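Local coordinates for protein putative glutathionylspermidine synthase (Methylobacillus flagellatus, PDB 3N6X) that probably acts as an ATP-dependent ligase of the circularly permuted ATP-grasp type, related to glutathionylspermidine synthase, at residues Asn205-Val210 / Val270-Arg275; Asp251-Val254 / Val259-Arg262; Arg255-Tyr260 / Tyr302-Val307; Asp279-Pro284 / Pro289-Gly294. All blocks are in the same frame, centred on the assembly; numbering follows the deposited sequence. Where two conformers were deposited one is given.

Contact 1 (Asn205-Val210 / Val270-Arg275); sequences NNLRAV and VDVIYR
The carbonyl oxygen Leu207 O, in the last turns of helix 199-209, meets both methyls of Val272 and also receives a backbone hydrogen bond of 3.2 Å from Val210 N. Val272 CG2 stands 3.4 Å from Leu207 O and Val272 CG1 3.5 Å from it, so the valine fork sets its two prongs against a carbonyl that Val210 already binds. The arrangement belongs to an alpha/beta layer: helix 199-209 lies against the parallel strands 220-223, 268-275 and 308-310, and Leu207 also touches Val220 and Ala310 on the strands flanking Val272. With CG1 anti to the backbone N (chi1 -175°), Val272 reaches Leu207 CB at 4.1 Å and, more loosely, Val210 CG2 at 4.4 Å. All four touching residues are buried. Val210 is tied to the same sheet by its carbonyl, which accepts from Thr308 OG1. Farther along the strand, Tyr274 offers only the root of its side chain; its ring leads away from the helix, packs on Ile238 and Met242 of helix 232-242, and bonds through OH to Arg276 NH1. Leu207 CD1 lies 3.7 Å from Tyr274 CB and approaches the ring obliquely, nearest its CG.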
loop_
_atom_site.group_PDB
_atom_site.type_symbol
_atom_site.label_atom_id
_atom_site.label_comp_id
_atom_site.label_asym_id
_atom_site.label_seq_id
_atom_site.Cartn_x
_atom_site.Cartn_y
_atom_site.Cartn_z
ATOM N N ASN A 205 -8.703 9.881 14.367
ATOM C CA ASN A 205 -8.770 11.341 14.438
ATOM C C ASN A 205 -8.977 11.974 13.051
ATOM O O ASN A 205 -9.776 12.902 12.916
ATOM C CB ASN A 205 -7.529 11.891 15.103
ATOM C CG ASN A 205 -7.642 13.337 15.430
ATOM O OD1 ASN A 205 -8.498 13.749 16.223
ATOM N ND2 ASN A 205 -6.820 14.152 14.774
ATOM N N ASN A 206 -8.307 11.432 12.020
ATOM C CA ASN A 206 -8.481 11.878 10.640
ATOM C C ASN A 206 -9.886 11.574 10.109
ATOM O O ASN A 206 -10.418 12.366 9.323
ATOM C CB ASN A 206 -7.424 11.245 9.726
ATOM C CG ASN A 206 -6.059 11.910 9.770
ATOM O OD1 ASN A 206 -5.100 11.431 9.181
ATOM N ND2 ASN A 206 -5.930 12.996 10.497
ATOM N N LEU A 207 -10.480 10.412 10.498
ATOM C CA LEU A 207 -11.847 10.056 10.047
ATOM C C LEU A 207 -12.889 11.013 10.658
ATOM O O LEU A 207 -13.828 11.410 9.975
ATOM C CB LEU A 207 -12.198 8.585 10.357
ATOM C CG LEU A 207 -11.404 7.522 9.574
ATOM C CD1 LEU A 207 -11.692 6.133 10.092
ATOM C CD2 LEU A 207 -11.702 7.591 8.095
ATOM N N ARG A 208 -12.692 11.406 11.929
ATOM C CA ARG A 208 -13.573 12.356 12.620
ATOM C C ARG A 208 -13.518 13.724 11.935
ATOM O O ARG A 208 -14.528 14.421 11.856
ATOM C CB ARG A 208 -13.156 12.501 14.099
ATOM C CG ARG A 208 -13.379 11.249 14.935
ATOM C CD ARG A 208 -12.736 11.373 16.305
ATOM N NE ARG A 208 -13.567 12.159 17.217
ATOM C CZ ARG A 208 -13.301 13.407 17.579
ATOM N NH1 ARG A 208 -12.208 14.017 17.132
ATOM N NH2 ARG A 208 -14.124 14.057 18.390
ATOM N N ALA A 209 -12.324 14.103 11.442
ATOM C CA ALA A 209 -12.066 15.386 10.794
ATOM C C ALA A 209 -12.776 15.514 9.441
ATOM O O ALA A 209 -12.938 16.631 8.935
ATOM C CB ALA A 209 -10.561 15.584 10.624
ATOM N N VAL A 210 -13.181 14.373 8.839
ATOM C CA VAL A 210 -13.856 14.389 7.540
ATOM C C VAL A 210 -15.333 14.191 7.673
ATOM O O VAL A 210 -15.996 13.915 6.684
ATOM C CB VAL A 210 -13.214 13.467 6.458
ATOM C CG1 VAL A 210 -11.847 13.997 6.029
ATOM C CG2 VAL A 210 -13.127 12.013 6.927
ATOM N N VAL A 270 -24.859 7.224 12.065
ATOM C CA VAL A 270 -23.460 7.021 11.685
ATOM C C VAL A 270 -23.024 8.199 10.836
ATOM O O VAL A 270 -23.702 8.532 9.857
ATOM C CB VAL A 270 -23.263 5.668 10.957
ATOM C CG1 VAL A 270 -21.885 5.589 10.296
ATOM C CG2 VAL A 270 -23.477 4.490 11.920
ATOM N N ASP A 271 -21.927 8.874 11.232
ATOM C CA ASP A 271 -21.476 10.062 10.508
ATOM C C ASP A 271 -20.355 9.784 9.519
ATOM O O ASP A 271 -20.300 10.424 8.462
ATOM C CB ASP A 271 -21.102 11.185 11.486
ATOM C CG ASP A 271 -22.246 11.521 12.434
ATOM O OD1 ASP A 271 -23.312 11.985 11.944
ATOM O OD2 ASP A 271 -22.113 11.240 13.644
ATOM N N VAL A 272 -19.446 8.852 9.866
ATOM C CA VAL A 272 -18.307 8.503 9.017
ATOM C C VAL A 272 -18.184 6.988 8.931
ATOM O O VAL A 272 -18.183 6.311 9.961
ATOM C CB VAL A 272 -16.962 9.151 9.504
ATOM C CG1 VAL A 272 -15.824 8.860 8.525
ATOM C CG2 VAL A 272 -17.109 10.659 9.733
ATOM N N ILE A 273 -18.063 6.455 7.706
ATOM C CA ILE A 273 -17.853 5.019 7.492
ATOM C C ILE A 273 -16.480 4.796 6.875
ATOM O O ILE A 273 -16.207 5.276 5.762
ATOM C CB ILE A 273 -18.965 4.386 6.600
ATOM C CG1 ILE A 273 -20.348 4.460 7.268
ATOM C CG2 ILE A 273 -18.600 2.938 6.223
ATOM C CD1 ILE A 273 -21.537 4.340 6.258
ATOM N N TYR A 274 -15.620 4.076 7.587
ATOM C CA TYR A 274 -14.341 3.662 7.060
ATOM C C TYR A 274 -14.650 2.397 6.287
ATOM O O TYR A 274 -14.931 1.360 6.889
ATOM C CB TYR A 274 -13.344 3.422 8.220
ATOM C CG TYR A 274 -12.025 2.770 7.848
ATOM C CD1 TYR A 274 -11.469 2.941 6.581
ATOM C CD2 TYR A 274 -11.270 2.095 8.800
ATOM C CE1 TYR A 274 -10.263 2.333 6.232
ATOM C CE2 TYR A 274 -10.044 1.511 8.473
ATOM C CZ TYR A 274 -9.550 1.622 7.184
ATOM O OH TYR A 274 -8.345 1.036 6.855
ATOM N N ARG A 275 -14.801 2.522 4.957
ATOM C CA ARG A 275 -15.228 1.374 4.151
ATOM C C ARG A 275 -14.093 0.457 3.741
ATOM O O ARG A 275 -13.096 0.910 3.168
ATOM C CB ARG A 275 -16.112 1.794 2.935
ATOM C CG ARG A 275 -15.441 2.717 1.933
ATOM C CD ARG A 275 -15.714 2.300 0.500
ATOM N NE ARG A 275 -14.973 3.134 -0.450
ATOM C CZ ARG A 275 -14.028 2.674 -1.269
ATOM N NH1 ARG A 275 -13.736 1.378 -1.295
ATOM N NH2 ARG A 275 -13.384 3.503 -2.086
#

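Contact 2 (Asp251-Val254 / Val259-Arg262); sequences DLFV and VYMR
Tyr260 CB sits over one face of the Phe253 ring, 3.9 Å from its centroid, a CH-pi contact displaced slightly toward the rim. Phe253 points its ring across to the partner strand because CG lies between the backbone N and the carbonyl carbon (chi1 66°). The two aromatic rings are nearly parallel, 25° apart, but slid so far that they barely overlap; it is Tyr260 CB, rather than the tyrosine ring, that covers the Phe253 face. The other face of the hairpin carries Leu252, Val254, Val259 and Met261 (selenomethionine). There Leu252 CD2 packs 3.8 Å from Met261 CB, while Val254 CG2 meets Val259 CG2 at the same distance. This aliphatic side turns inward, onto Val247, Val270, Val295 and helix 298-303. Between the faces, Phe253 and Tyr260 form a hydrogen-bonded pair, and the Tyr260 N to Phe253 O bond is short at 2.8 Å. Outward, Arg262 N closes the ladder on Asp251 O at 3.0 Å, almost straight. The arginine side chain then runs beside the Phe253 ring, with Phe253 CD2 over one face of the guanidinium, 3.6 Å from Arg262 NH1, and the planes 31° apart. Arg262 NE bonds to Gln250 O, which helps hold that plane. Three consecutive antiparallel pairs joined by a short connection make this a beta hairpin, attached by strand 259-261 to strand 268-275 of the mixed sheet.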
loop_
_atom_site.group_PDB
_atom_site.type_symbol
_atom_site.label_atom_id
_atom_site.label_comp_id
_atom_site.label_asym_id
_atom_site.label_seq_id
_atom_site.Cartn_x
_atom_site.Cartn_y
_atom_site.Cartn_z
ATOM N N ASP A 251 -26.183 -4.439 9.253
ATOM C CA ASP A 251 -26.165 -3.757 10.561
ATOM C C ASP A 251 -26.540 -2.281 10.453
ATOM O O ASP A 251 -26.787 -1.626 11.474
ATOM C CB ASP A 251 -24.781 -3.896 11.214
ATOM C CG ASP A 251 -24.412 -5.324 11.524
ATOM O OD1 ASP A 251 -25.320 -6.100 11.896
ATOM O OD2 ASP A 251 -23.207 -5.675 11.390
ATOM N N LEU A 252 -26.561 -1.757 9.220
ATOM C CA LEU A 252 -26.848 -0.357 8.930
ATOM C C LEU A 252 -28.069 -0.243 8.042
ATOM O O LEU A 252 -28.426 -1.196 7.346
ATOM C CB LEU A 252 -25.638 0.305 8.205
ATOM C CG LEU A 252 -24.270 0.194 8.883
ATOM C CD1 LEU A 252 -23.174 0.812 8.002
ATOM C CD2 LEU A 252 -24.281 0.833 10.262
ATOM N N PHE A 253 -28.693 0.922 8.038
ATOM C CA PHE A 253 -29.819 1.186 7.162
ATOM C C PHE A 253 -29.905 2.662 6.909
ATOM O O PHE A 253 -29.402 3.457 7.704
ATOM C CB PHE A 253 -31.163 0.603 7.721
ATOM C CG PHE A 253 -31.665 1.232 9.003
ATOM C CD1 PHE A 253 -32.503 2.342 8.969
ATOM C CD2 PHE A 253 -31.308 0.705 10.246
ATOM C CE1 PHE A 253 -32.931 2.949 10.152
ATOM C CE2 PHE A 253 -31.750 1.304 11.431
ATOM C CZ PHE A 253 -32.561 2.418 11.378
ATOM N N VAL A 254 -30.546 3.037 5.807
ATOM C CA VAL A 254 -30.681 4.418 5.391
ATOM C C VAL A 254 -32.131 4.898 5.556
ATOM O O VAL A 254 -33.062 4.166 5.222
ATOM C CB VAL A 254 -30.219 4.540 3.897
ATOM C CG1 VAL A 254 -30.830 5.761 3.210
ATOM C CG2 VAL A 254 -28.701 4.549 3.789
ATOM N N VAL A 259 -27.656 7.665 7.724
ATOM C CA VAL A 259 -27.342 6.247 7.888
ATOM C C VAL A 259 -27.387 5.972 9.369
ATOM O O VAL A 259 -26.858 6.771 10.163
ATOM C CB VAL A 259 -25.941 5.897 7.275
ATOM C CG1 VAL A 259 -25.579 4.430 7.509
ATOM C CG2 VAL A 259 -25.902 6.230 5.789
ATOM N N TYR A 260 -28.036 4.865 9.760
ATOM C CA TYR A 260 -28.176 4.500 11.158
ATOM C C TYR A 260 -27.596 3.150 11.424
ATOM O O TYR A 260 -27.652 2.275 10.569
ATOM C CB TYR A 260 -29.666 4.514 11.570
ATOM C CG TYR A 260 -30.284 5.890 11.516
ATOM C CD1 TYR A 260 -30.224 6.746 12.610
ATOM C CD2 TYR A 260 -30.895 6.353 10.358
ATOM C CE1 TYR A 260 -30.720 8.044 12.539
ATOM C CE2 TYR A 260 -31.429 7.638 10.289
ATOM C CZ TYR A 260 -31.324 8.486 11.378
ATOM O OH TYR A 260 -31.845 9.747 11.321
HETATM N N MSE A 261 -27.076 2.951 12.632
HETATM C CA MSE A 261 -26.613 1.655 13.077
HETATM C C MSE A 261 -27.672 1.086 14.031
HETATM O O MSE A 261 -28.197 1.825 14.865
HETATM C CB MSE A 261 -25.260 1.782 13.780
HETATM C CG MSE A 261 -24.665 0.429 14.194
HETATM SE SE MSE A 261 -23.031 0.614 15.225
HETATM C CE MSE A 261 -23.346 2.312 16.046
ATOM N N ARG A 262 -28.020 -0.203 13.871
ATOM C CA ARG A 262 -29.012 -0.864 14.725
ATOM C C ARG A 262 -28.434 -1.143 16.110
ATOM O O ARG A 262 -27.376 -1.771 16.226
ATOM C CB ARG A 262 -29.478 -2.199 14.106
ATOM C CG ARG A 262 -29.933 -2.119 12.651
ATOM C CD ARG A 262 -30.376 -3.487 12.158
ATOM N NE ARG A 262 -30.418 -3.565 10.698
ATOM C CZ ARG A 262 -31.451 -3.173 9.964
ATOM N NH1 ARG A 262 -32.531 -2.665 10.545
ATOM N NH2 ARG A 262 -31.404 -3.263 8.642
#

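Contact 3 (Arg255-Tyr260 / Tyr302-Val307); sequences RNNAVY and YRNGGV. With SO4 (sulfate ion), chain C.
The side chains of Asn257 and Asn304 cross at about a right angle, and their amide planes stand 79° apart. The two amides do not pair. Asn257 instead lies against Asn304 CB and bonds to the backbone: its ND2 gives a hydrogen bond of 3.2 Å to Asn304 O, while its OD1 lies 3.4 Å from Asn304 CB. The N-H points almost straight at the oxygen, which lies close to the Asn257 amide plane, yet the donor stands well above the carbonyl plane of Asn304. With CG anti to the backbone N (chi1 -156°), the Asn257 amide extends from its turn toward the end of helix 298-303. That helix closes in a Schellman motif, Gly305 being the C-prime residue with positive phi. The following Gly306 has no side chain to intervene, and its CA comes within 3.4 Å of Asn257 O in a CA-H...O contact. Deeper in, a water bridges the two segments by accepting from Val259 N and donating to Gly306 O at 2.6 Å. Below this polar layer Val259 CG2 meets Val307 CG1 obliquely at 4.1 Å. Next to this contact, Arg303 NE bonds sulfate O1 at 3.0 Å, in the guanidinium plane, and Asn304 ND2 adds a weak bond to sulfate O2 besides its bond to Ser300 O. The sulfate, also bound by Ser300 OG, probably comes from the crystallisation liquor. The chemistry implies that one side-chain amide hydrogen bond, one water bridge and a small valine contact join turn to helix end, whereas the sulfate partners named, Ser300, Arg303 and Asn304, all belong to the helix end.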
loop_
_atom_site.group_PDB
_atom_site.type_symbol
_atom_site.label_atom_id
_atom_site.label_comp_id
_atom_site.label_asym_id
_atom_site.label_seq_id
_atom_site.Cartn_x
_atom_site.Cartn_y
_atom_site.Cartn_z
ATOM N N ARG A 255 -32.308 6.159 6.000
ATOM C CA ARG A 255 -33.583 6.886 5.957
ATOM C C ARG A 255 -33.411 8.382 6.132
ATOM O O ARG A 255 -32.565 8.824 6.907
ATOM C CB ARG A 255 -34.673 6.307 6.885
ATOM C CG ARG A 255 -34.431 6.508 8.343
ATOM C CD ARG A 255 -35.705 6.314 9.132
ATOM N NE ARG A 255 -35.408 5.782 10.451
ATOM C CZ ARG A 255 -35.021 6.527 11.474
ATOM N NH1 ARG A 255 -34.954 7.845 11.353
ATOM N NH2 ARG A 255 -34.737 5.964 12.643
ATOM N N ASN A 256 -34.206 9.156 5.382
ATOM C CA ASN A 256 -34.197 10.619 5.373
ATOM C C ASN A 256 -32.796 11.240 5.390
ATOM O O ASN A 256 -32.453 12.071 6.246
ATOM C CB ASN A 256 -35.134 11.184 6.427
ATOM C CG ASN A 256 -36.572 10.792 6.179
ATOM O OD1 ASN A 256 -37.019 10.626 5.032
ATOM N ND2 ASN A 256 -37.314 10.612 7.240
ATOM N N ASN A 257 -31.987 10.849 4.380
ATOM C CA ASN A 257 -30.627 11.350 4.170
ATOM C C ASN A 257 -29.695 11.123 5.356
ATOM O O ASN A 257 -28.884 11.989 5.703
ATOM C CB ASN A 257 -30.636 12.818 3.730
ATOM C CG ASN A 257 -29.394 13.210 2.978
ATOM O OD1 ASN A 257 -28.784 12.395 2.288
ATOM N ND2 ASN A 257 -28.975 14.465 3.124
ATOM N N ALA A 258 -29.787 9.952 5.960
ATOM C CA ALA A 258 -28.940 9.603 7.082
ATOM C C ALA A 258 -28.757 8.109 7.125
ATOM O O ALA A 258 -29.588 7.368 6.599
ATOM C CB ALA A 258 -29.556 10.101 8.389
ATOM N N VAL A 259 -27.656 7.665 7.724
ATOM C CA VAL A 259 -27.342 6.247 7.888
ATOM C C VAL A 259 -27.387 5.972 9.369
ATOM O O VAL A 259 -26.858 6.771 10.163
ATOM C CB VAL A 259 -25.941 5.897 7.275
ATOM C CG1 VAL A 259 -25.579 4.430 7.509
ATOM C CG2 VAL A 259 -25.902 6.230 5.789
ATOM N N TYR A 260 -28.036 4.865 9.760
ATOM C CA TYR A 260 -28.176 4.500 11.158
ATOM C C TYR A 260 -27.596 3.150 11.424
ATOM O O TYR A 260 -27.652 2.275 10.569
ATOM C CB TYR A 260 -29.666 4.514 11.570
ATOM C CG TYR A 260 -30.284 5.890 11.516
ATOM C CD1 TYR A 260 -30.224 6.746 12.610
ATOM C CD2 TYR A 260 -30.895 6.353 10.358
ATOM C CE1 TYR A 260 -30.720 8.044 12.539
ATOM C CE2 TYR A 260 -31.429 7.638 10.289
ATOM C CZ TYR A 260 -31.324 8.486 11.378
ATOM O OH TYR A 260 -31.845 9.747 11.321
ATOM N N TYR A 302 -24.456 9.815 0.866
ATOM C CA TYR A 302 -23.107 10.320 0.675
ATOM C C TYR A 302 -23.111 11.483 -0.328
ATOM O O TYR A 302 -22.566 12.545 -0.031
ATOM C CB TYR A 302 -22.191 9.176 0.199
ATOM C CG TYR A 302 -20.760 9.588 -0.079
ATOM C CD1 TYR A 302 -20.038 10.349 0.845
ATOM C CD2 TYR A 302 -20.092 9.133 -1.216
ATOM C CE1 TYR A 302 -18.705 10.685 0.620
ATOM C CE2 TYR A 302 -18.748 9.432 -1.433
ATOM C CZ TYR A 302 -18.059 10.215 -0.518
ATOM O OH TYR A 302 -16.743 10.509 -0.730
ATOM N N ARG A 303 -23.781 11.297 -1.487
ATOM C CA ARG A 303 -23.895 12.335 -2.524
ATOM C C ARG A 303 -24.614 13.582 -1.999
ATOM O O ARG A 303 -24.308 14.682 -2.452
ATOM C CB ARG A 303 -24.635 11.788 -3.763
ATOM C CG ARG A 303 -23.792 10.858 -4.657
ATOM C CD ARG A 303 -24.608 10.224 -5.790
ATOM N NE ARG A 303 -25.649 11.123 -6.312
ATOM C CZ ARG A 303 -25.449 12.045 -7.251
ATOM N NH1 ARG A 303 -24.252 12.196 -7.799
ATOM N NH2 ARG A 303 -26.442 12.832 -7.636
ATOM N N ASN A 304 -25.537 13.415 -1.007
ATOM C CA ASN A 304 -26.318 14.525 -0.427
ATOM C C ASN A 304 -25.832 15.031 0.937
ATOM O O ASN A 304 -26.541 15.796 1.603
ATOM C CB ASN A 304 -27.814 14.202 -0.407
ATOM C CG ASN A 304 -28.414 14.170 -1.786
ATOM O OD1 ASN A 304 -28.684 15.200 -2.381
ATOM N ND2 ASN A 304 -28.559 12.987 -2.351
ATOM N N GLY A 305 -24.623 14.638 1.318
ATOM C CA GLY A 305 -23.949 15.139 2.514
ATOM C C GLY A 305 -24.429 14.645 3.868
ATOM O O GLY A 305 -24.109 15.257 4.893
ATOM N N GLY A 306 -25.122 13.513 3.896
ATOM C CA GLY A 306 -25.622 12.951 5.150
ATOM C C GLY A 306 -24.659 12.007 5.844
ATOM O O GLY A 306 -24.904 11.591 6.983
ATOM N N VAL A 307 -23.562 11.638 5.150
ATOM C CA VAL A 307 -22.543 10.723 5.674
ATOM C C VAL A 307 -21.221 10.926 4.906
ATOM O O VAL A 307 -21.230 11.438 3.785
ATOM C CB VAL A 307 -23.032 9.215 5.619
ATOM C CG1 VAL A 307 -22.924 8.629 4.195
ATOM C CG2 VAL A 307 -22.282 8.341 6.628
HETATM S S SO4 C . -29.570 11.152 -5.480
HETATM O O1 SO4 C . -28.323 10.540 -5.003
HETATM O O2 SO4 C . -29.406 12.612 -5.576
HETATM O O3 SO4 C . -29.903 10.607 -6.808
HETATM O O4 SO4 C . -30.666 10.849 -4.529
HETATM O O HOH W 1 -25.769 9.738 8.591
#

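Contact 4 (Asp279-Pro284 / Pro289-Gly294); sequences DDFIDP and PDSMLG
The Phe281 ring has Ser291 OG at its edge, near the ring plane and 3.5 Å from Phe281 CD2. Leu293 CD1 approaches the same ring obliquely, 3.8 Å from Phe281 CD2, and the Phe281 and Leu293 side chains run side by side in the same direction. The edge contact follows from a stronger bond: Ser291 OG donates to Phe281 O at 2.8 Å, tilted 24° from the carbonyl plane. That hydroxyl also accepts from Leu293 N at 3.2 Å, forming an ST turn, so its oxygen links both sides of the loop. Ser291 OG is brought to the carbonyl by lying anti to its backbone N (chi1 175°). Gly294, with no side chain, lets its CA slip to 3.2 Å from Ile282 O. Farther out, Pro284 CB and CG lie near the backbone oxygens of Pro289 and Ser291, and Pro289 CA approaches Pro284 O at 3.4 Å in a CA-H...O contact. Neither segment is helix or strand. Together they fold the long connection between strand 268-275 and helix 298-303 back on itself, with Ile282 bonded through its backbone to Val295, and with the Asp283 carboxylate accepting from Gly297 N and, at the start of the helix, from Leu299 N.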
loop_
_atom_site.group_PDB
_atom_site.type_symbol
_atom_site.label_atom_id
_atom_site.label_comp_id
_atom_site.label_asym_id
_atom_site.label_seq_id
_atom_site.Cartn_x
_atom_site.Cartn_y
_atom_site.Cartn_z
ATOM N N ASP A 279 -16.256 -0.270 -3.999
ATOM C CA ASP A 279 -17.358 0.589 -4.489
ATOM C C ASP A 279 -18.518 -0.225 -4.995
ATOM O O ASP A 279 -19.654 0.036 -4.643
ATOM C CB ASP A 279 -16.866 1.476 -5.660
ATOM C CG ASP A 279 -16.009 2.634 -5.257
ATOM O OD1 ASP A 279 -15.872 2.873 -4.041
ATOM O OD2 ASP A 279 -15.497 3.328 -6.157
ATOM N N ASP A 280 -18.229 -1.169 -5.888
ATOM C CA ASP A 280 -19.207 -2.013 -6.566
ATOM C C ASP A 280 -20.189 -2.691 -5.634
ATOM O O ASP A 280 -21.289 -3.025 -6.062
ATOM C CB ASP A 280 -18.474 -3.084 -7.387
ATOM C CG ASP A 280 -18.117 -2.650 -8.774
ATOM O OD1 ASP A 280 -18.860 -1.824 -9.344
ATOM O OD2 ASP A 280 -17.137 -3.194 -9.330
ATOM N N PHE A 281 -19.780 -2.954 -4.385
ATOM C CA PHE A 281 -20.574 -3.738 -3.434
ATOM C C PHE A 281 -21.251 -2.942 -2.313
ATOM O O PHE A 281 -21.919 -3.551 -1.480
ATOM C CB PHE A 281 -19.701 -4.838 -2.827
ATOM C CG PHE A 281 -19.389 -5.969 -3.770
ATOM C CD1 PHE A 281 -18.331 -5.877 -4.667
ATOM C CD2 PHE A 281 -20.128 -7.149 -3.737
ATOM C CE1 PHE A 281 -18.036 -6.929 -5.534
ATOM C CE2 PHE A 281 -19.834 -8.199 -4.605
ATOM C CZ PHE A 281 -18.794 -8.080 -5.504
ATOM N N ILE A 282 -21.086 -1.604 -2.277
ATOM C CA ILE A 282 -21.596 -0.794 -1.161
ATOM C C ILE A 282 -23.088 -0.471 -1.184
ATOM O O ILE A 282 -23.631 -0.110 -0.141
ATOM C CB ILE A 282 -20.748 0.484 -0.886
ATOM C CG1 ILE A 282 -20.787 1.468 -2.062
ATOM C CG2 ILE A 282 -19.328 0.150 -0.443
ATOM C CD1 ILE A 282 -21.215 2.822 -1.683
ATOM N N ASP A 283 -23.717 -0.460 -2.363
ATOM C CA ASP A 283 -25.113 -0.033 -2.466
ATOM C C ASP A 283 -25.827 -0.737 -3.628
ATOM O O ASP A 283 -25.659 -0.346 -4.796
ATOM C CB ASP A 283 -25.206 1.519 -2.589
ATOM C CG ASP A 283 -26.623 2.095 -2.627
ATOM O OD1 ASP A 283 -27.593 1.306 -2.549
ATOM O OD2 ASP A 283 -26.758 3.340 -2.763
ATOM N N PRO A 284 -26.684 -1.747 -3.309
ATOM C CA PRO A 284 -27.380 -2.482 -4.381
ATOM C C PRO A 284 -28.393 -1.662 -5.193
ATOM O O PRO A 284 -28.791 -2.099 -6.254
ATOM C CB PRO A 284 -28.022 -3.670 -3.654
ATOM C CG PRO A 284 -28.049 -3.304 -2.235
ATOM C CD PRO A 284 -26.955 -2.330 -1.977
ATOM N N PRO A 289 -26.542 -4.938 -8.120
ATOM C CA PRO A 289 -27.828 -5.128 -7.406
ATOM C C PRO A 289 -27.923 -6.420 -6.603
ATOM O O PRO A 289 -28.815 -6.559 -5.761
ATOM C CB PRO A 289 -28.865 -5.086 -8.535
ATOM C CG PRO A 289 -28.125 -5.536 -9.741
ATOM C CD PRO A 289 -26.721 -5.019 -9.588
ATOM N N ASP A 290 -27.022 -7.366 -6.871
ATOM C CA ASP A 290 -27.009 -8.663 -6.203
ATOM C C ASP A 290 -26.198 -8.642 -4.914
ATOM O O ASP A 290 -26.241 -9.613 -4.162
ATOM C CB ASP A 290 -26.462 -9.749 -7.155
ATOM C CG ASP A 290 -27.459 -10.216 -8.201
ATOM O OD1 ASP A 290 -28.689 -10.207 -7.905
ATOM O OD2 ASP A 290 -27.017 -10.630 -9.298
ATOM N N SER A 291 -25.426 -7.553 -4.673
ATOM C CA SER A 291 -24.571 -7.430 -3.488
ATOM C C SER A 291 -25.343 -7.553 -2.173
ATOM O O SER A 291 -26.413 -6.963 -2.013
ATOM C CB SER A 291 -23.790 -6.121 -3.514
ATOM O OG SER A 291 -23.045 -5.951 -2.317
HETATM N N MSE A 292 -24.783 -8.311 -1.230
HETATM C CA MSE A 292 -25.334 -8.455 0.111
HETATM C C MSE A 292 -24.375 -7.852 1.143
HETATM O O MSE A 292 -24.590 -7.997 2.353
HETATM C CB MSE A 292 -25.577 -9.915 0.417
HETATM C CG MSE A 292 -26.806 -10.456 -0.238
HETATM SE SE MSE A 292 -26.930 -12.309 0.173
HETATM C CE MSE A 292 -28.693 -12.693 -0.663
ATOM N N LEU A 293 -23.314 -7.166 0.658
ATOM C CA LEU A 293 -22.288 -6.566 1.513
ATOM C C LEU A 293 -22.603 -5.138 1.867
ATOM O O LEU A 293 -22.073 -4.618 2.847
ATOM C CB LEU A 293 -20.911 -6.617 0.817
ATOM C CG LEU A 293 -20.419 -7.971 0.343
ATOM C CD1 LEU A 293 -19.034 -7.854 -0.215
ATOM C CD2 LEU A 293 -20.468 -9.013 1.476
ATOM N N GLY A 294 -23.419 -4.495 1.048
ATOM C CA GLY A 294 -23.670 -3.070 1.165
ATOM C C GLY A 294 -24.905 -2.651 1.916
ATOM O O GLY A 294 -25.486 -3.424 2.687
#

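Overall arrangement
From the N terminus, helix 199-209 opens the widest loop, which contact 1 closes some 60 residues later on strand 268-275. The hairpin of contact 2 forms wholly within that loop and hands over to strand 268-275 through Val259 O and Val270 N, 2.8 Å apart. Contact 3 starts in the turn of that hairpin, runs into strand 259-261 and closes at the end of helix 298-303 and the loop beyond it, so its loop crosses that of contact 1; Val307 CG2 packs 3.4 Å from Asp271 O. Contact 4 lies in series after contacts 1 and 2 but within the span of contact 3, about 17 Å from it between centres. Together they tie helix 199-209, the mixed sheet and helix 298-303 into one alpha/beta unit.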